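Local structure of dihydrodipicolinate synthase (Bacillus anthracis, 1XKY) at residues Thr36-Val39 with Asn40-Asp44; Val68-Tyr71 with Arg72-Ser76. The protein probably catalyses the condensation of pyruvate with aspartate semialdehyde that opens the lysine branch of bacterial amino-acid biosynthesis, using a TIM-barrel fold. All blocks are in the same frame, centred on the assembly; numbering follows the deposited sequence.

Contact 1: Thr36-Val39 with Asn40-Asp44; sequences TKLV and NYLID
The ring of Y41 has the carbonyl oxygen of L38 at its edge, close to the ring plane. Y41 CB lies 3.5 Å from L38 O, and with CG anti to the backbone N (chi1 169°) the ring swings away from the residues one turn earlier, leaving its hydroxyl to make a weak hydrogen bond to the backbone O of H219. The other flat group, the amide of N40, lies alongside T36, both side chains pointing the same way. Here CG stands beside the backbone N (chi1 -75°), which folds the amide back along the helix and brings ND2 to 3.7 Å from T36 CG2. The same nitrogen is 3.1 Å from T36 O, and T36 O accepts the backbone N-H of N40 with an N-H...O angle of 170°. OD1 of N40 accepts a hydrogen bond from NH2 of R81, which anchors that end of the amide from outside the helix.

Two apolar pairs complete the contact. L38, which also touches M20 and V21, meets L42 at an angle, CD1 of L38 lying 4.1 Å from CG of L42, and that CG also sits 3.3 Å from L38 O, directly beside the 2.9 Å bond from L42 N to L38 O. V39 and I43 run side by side instead, with V39 CG1 3.9 Å from I43 CD1; V39 also touches V77 and V78 of helix 64-78.

K37 touches L272. Such i to i+4 spacing, with consecutive backbone i to i+4 hydrogen bonds beneath it, is the mark of an alpha-helix, in this case the helix joining strands 16-19 and 49-52 as the first beta-alpha-beta crossover of the TIM barrel.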
loop_
_atom_site.group_PDB
_atom_site.type_symbol
_atom_site.label_atom_id
_atom_site.label_comp_id
_atom_site.label_asym_id
_atom_site.label_seq_id
_atom_site.Cartn_x
_atom_site.Cartn_y
_atom_site.Cartn_z
ATOM N N THR A 36 1.916 -2.608 -40.796
ATOM C CA THR A 36 0.984 -2.028 -41.768
ATOM C C THR A 36 -0.410 -2.631 -41.589
ATOM O O THR A 36 -1.398 -1.900 -41.477
ATOM C CB THR A 36 1.481 -2.226 -43.213
ATOM O OG1 THR A 36 2.777 -1.637 -43.351
ATOM C CG2 THR A 36 0.524 -1.593 -44.232
ATOM N N LYS A 37 -0.485 -3.955 -41.507
ATOM C CA LYS A 37 -1.765 -4.627 -41.297
ATOM C C LYS A 37 -2.439 -4.150 -40.009
ATOM O O LYS A 37 -3.640 -3.851 -39.999
ATOM C CB LYS A 37 -1.585 -6.146 -41.264
ATOM C CG LYS A 37 -2.896 -6.915 -41.346
ATOM C CD LYS A 37 -2.722 -8.404 -41.016
ATOM C CE LYS A 37 -2.141 -9.214 -42.167
ATOM N NZ LYS A 37 -0.649 -9.271 -42.147
ATOM N N LEU A 38 -1.656 -4.057 -38.935
ATOM C CA LEU A 38 -2.188 -3.677 -37.624
ATOM C C LEU A 38 -2.708 -2.244 -37.605
ATOM O O LEU A 38 -3.777 -1.982 -37.064
ATOM C CB LEU A 38 -1.123 -3.849 -36.528
ATOM C CG LEU A 38 -1.532 -3.374 -35.122
ATOM C CD1 LEU A 38 -2.719 -4.162 -34.621
ATOM C CD2 LEU A 38 -0.364 -3.493 -34.151
ATOM N N VAL A 39 -1.938 -1.319 -38.175
ATOM C CA VAL A 39 -2.338 0.095 -38.236
ATOM C C VAL A 39 -3.668 0.257 -38.975
ATOM O O VAL A 39 -4.576 0.943 -38.496
ATOM C CB VAL A 39 -1.253 0.970 -38.895
ATOM C CG1 VAL A 39 -1.787 2.360 -39.216
ATOM C CG2 VAL A 39 -0.025 1.080 -37.983
ATOM N N ASN A 40 -3.792 -0.400 -40.123
ATOM C CA ASN A 40 -5.038 -0.320 -40.903
ATOM C C ASN A 40 -6.232 -0.930 -40.174
ATOM O O ASN A 40 -7.343 -0.367 -40.187
ATOM C CB ASN A 40 -4.847 -0.962 -42.276
ATOM C CG ASN A 40 -4.047 -0.077 -43.210
ATOM O OD1 ASN A 40 -4.344 1.109 -43.352
ATOM N ND2 ASN A 40 -3.028 -0.640 -43.840
ATOM N N TYR A 41 -5.987 -2.069 -39.532
ATOM C CA TYR A 41 -6.996 -2.704 -38.690
ATOM C C TYR A 41 -7.509 -1.748 -37.597
ATOM O O TYR A 41 -8.726 -1.558 -37.431
ATOM C CB TYR A 41 -6.455 -4.002 -38.073
ATOM C CG TYR A 41 -7.371 -4.539 -36.990
ATOM C CD1 TYR A 41 -8.459 -5.348 -37.308
ATOM C CD2 TYR A 41 -7.176 -4.188 -35.658
ATOM C CE1 TYR A 41 -9.322 -5.817 -36.319
ATOM C CE2 TYR A 41 -8.024 -4.658 -34.657
ATOM C CZ TYR A 41 -9.100 -5.469 -34.990
ATOM O OH TYR A 41 -9.951 -5.930 -33.992
ATOM N N LEU A 42 -6.590 -1.133 -36.861
ATOM C CA LEU A 42 -6.984 -0.243 -35.759
ATOM C C LEU A 42 -7.841 0.917 -36.249
ATOM O O LEU A 42 -8.895 1.204 -35.676
ATOM C CB LEU A 42 -5.757 0.280 -35.002
ATOM C CG LEU A 42 -4.972 -0.792 -34.233
ATOM C CD1 LEU A 42 -3.696 -0.187 -33.651
ATOM C CD2 LEU A 42 -5.826 -1.440 -33.161
ATOM N N ILE A 43 -7.403 1.559 -37.327
ATOM C CA ILE A 43 -8.124 2.696 -37.884
ATOM C C ILE A 43 -9.557 2.327 -38.329
ATOM O O ILE A 43 -10.470 3.138 -38.179
ATOM C CB ILE A 43 -7.309 3.377 -39.014
ATOM C CG1 ILE A 43 -6.042 4.020 -38.425
ATOM C CG2 ILE A 43 -8.139 4.430 -39.734
ATOM C CD1 ILE A 43 -5.044 4.519 -39.468
ATOM N N ASP A 44 -9.748 1.108 -38.825
ATOM C CA ASP A 44 -11.087 0.617 -39.207
ATOM C C ASP A 44 -11.891 0.052 -38.039
ATOM O O ASP A 44 -13.055 -0.316 -38.214
ATOM C CB ASP A 44 -10.978 -0.463 -40.283
ATOM C CG ASP A 44 -10.404 0.061 -41.585
ATOM O OD1 ASP A 44 -10.438 1.291 -41.820
ATOM O OD2 ASP A 44 -9.906 -0.772 -42.373
#

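Contact 2: Val68-Tyr71 with Arg72-Ser76; sequences VALY and RHVVS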
loop_
_atom_site.group_PDB
_atom_site.type_symbol
_atom_site.label_atom_id
_atom_site.label_comp_id
_atom_site.label_asym_id
_atom_site.label_seq_id
_atom_site.Cartn_x
_atom_site.Cartn_y
_atom_site.Cartn_z
ATOM N N VAL A 68 12.884 5.000 -34.173
ATOM C CA VAL A 68 12.782 5.993 -35.249
ATOM C C VAL A 68 12.293 5.357 -36.560
ATOM O O VAL A 68 11.462 5.935 -37.246
ATOM C CB VAL A 68 14.136 6.743 -35.481
ATOM C CG1 VAL A 68 14.056 7.662 -36.718
ATOM C CG2 VAL A 68 14.540 7.541 -34.230
ATOM N N ALA A 69 12.799 4.173 -36.895
ATOM C CA ALA A 69 12.300 3.428 -38.061
ATOM C C ALA A 69 10.806 3.102 -37.920
ATOM O O ALA A 69 10.030 3.229 -38.878
ATOM C CB ALA A 69 13.101 2.152 -38.259
ATOM N N LEU A 70 10.420 2.681 -36.717
ATOM C CA LEU A 70 9.031 2.375 -36.403
ATOM C C LEU A 70 8.134 3.605 -36.516
ATOM O O LEU A 70 7.044 3.521 -37.098
ATOM C CB LEU A 70 8.917 1.759 -34.996
ATOM C CG LEU A 70 7.523 1.288 -34.562
ATOM C CD1 LEU A 70 7.010 0.182 -35.470
ATOM C CD2 LEU A 70 7.546 0.824 -33.101
ATOM N N TYR A 71 8.580 4.736 -35.961
ATOM C CA TYR A 71 7.822 5.988 -36.075
ATOM C C TYR A 71 7.616 6.340 -37.548
ATOM O O TYR A 71 6.503 6.671 -37.974
ATOM C CB TYR A 71 8.534 7.182 -35.413
ATOM C CG TYR A 71 8.904 7.049 -33.950
ATOM C CD1 TYR A 71 8.175 6.238 -33.070
ATOM C CD2 TYR A 71 9.978 7.772 -33.435
ATOM C CE1 TYR A 71 8.544 6.131 -31.723
ATOM C CE2 TYR A 71 10.342 7.682 -32.097
ATOM C CZ TYR A 71 9.628 6.864 -31.244
ATOM O OH TYR A 71 10.018 6.782 -29.915
ATOM N N ARG A 72 8.709 6.277 -38.309
ATOM C CA ARG A 72 8.699 6.663 -39.716
ATOM C C ARG A 72 7.727 5.800 -40.521
ATOM O O ARG A 72 6.961 6.314 -41.326
ATOM C CB ARG A 72 10.113 6.569 -40.294
ATOM C CG ARG A 72 10.231 7.010 -41.730
ATOM C CD ARG A 72 11.586 6.642 -42.316
ATOM N NE ARG A 72 12.660 7.485 -41.791
ATOM C CZ ARG A 72 13.622 7.094 -40.957
ATOM N NH1 ARG A 72 13.694 5.839 -40.512
ATOM N NH2 ARG A 72 14.537 7.976 -40.564
ATOM N N HIS A 73 7.750 4.495 -40.285
ATOM C CA HIS A 73 6.852 3.589 -40.990
ATOM C C HIS A 73 5.382 3.842 -40.650
ATOM O O HIS A 73 4.521 3.866 -41.534
ATOM C CB HIS A 73 7.194 2.142 -40.672
ATOM C CG HIS A 73 6.318 1.159 -41.383
ATOM N ND1 HIS A 73 6.433 0.915 -42.733
ATOM C CD2 HIS A 73 5.300 0.382 -40.943
ATOM C CE1 HIS A 73 5.538 0.011 -43.091
ATOM N NE2 HIS A 73 4.834 -0.326 -42.024
ATOM N N VAL A 74 5.100 4.035 -39.365
ATOM C CA VAL A 74 3.740 4.275 -38.920
ATOM C C VAL A 74 3.219 5.608 -39.471
ATOM O O VAL A 74 2.068 5.695 -39.895
ATOM C CB VAL A 74 3.623 4.216 -37.370
ATOM C CG1 VAL A 74 2.224 4.591 -36.920
ATOM C CG2 VAL A 74 4.007 2.820 -36.855
ATOM N N VAL A 75 4.063 6.634 -39.485
ATOM C CA VAL A 75 3.702 7.903 -40.116
ATOM C C VAL A 75 3.319 7.688 -41.589
ATOM O O VAL A 75 2.316 8.226 -42.064
ATOM C CB VAL A 75 4.860 8.945 -39.982
ATOM C CG1 VAL A 75 4.712 10.099 -40.984
ATOM C CG2 VAL A 75 4.928 9.471 -38.555
ATOM N N SER A 76 4.118 6.889 -42.293
ATOM C CA SER A 76 3.870 6.565 -43.703
ATOM C C SER A 76 2.532 5.850 -43.913
ATOM O O SER A 76 1.743 6.247 -44.761
ATOM C CB SER A 76 5.011 5.699 -44.257
ATOM O OG SER A 76 4.734 5.290 -45.590
#
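V68 meets R72 one turn further along helix 64-78, the alpha-helical link between strands 49-52 and 84-87 in the TIM barrel. The two side chains cross at an angle: the arginine chain, bent at its third torsion (chi3 -73°), doubles back so that NH2 lies 3.9 Å from V68 CG1, while V68 O sits over one face of the guanidinium. That carbonyl is already bonded to R72 N at 3.0 Å.

A69 comes next, its CA 3.7 Å from R72 NH1 and its O accepting the backbone N-H of H73. The imidazole of H73 turns toward helix 32-44, where it meets F32 edge-to-face and has T36 OG1 as the partner of its NE2.

L70 turns to the inner side, where its CD1 is 4.2 Å from V74 CG2; both residues lean on V52 of strand 49-52. Y71 is buried too, its ring set against L99 and A103 of helix 93-105, with the backbone N of V68 above one face, offset toward the rim. The carbonyl O of Y71 accepts the N-H of V75 at 2.9 Å, and the V75 methyl CG2 lies 3.3 Å from the same Y71 O.

Overall arrangement
Contacts 1 and 2 illustrate how successive helices of a TIM barrel are tied together as well as to the sheet. Their centres are about 14 Å apart, and the direct link is polar: T36 OG1 of contact 1 lies 2.8 Å from H73 NE2 of contact 2, a probable hydrogen bond. F32, in the first turn of helix 32-44, joins the same group: its carbonyl O is hydrogen-bonded to T36 OG1. Both contacts also touch the chain following strand 16-19, through L38 on M20 and V21 and L70 on T22. Neither includes a residue of the two potassium sites, one with S163, I165 and I168, the other with I185, T188 and A189.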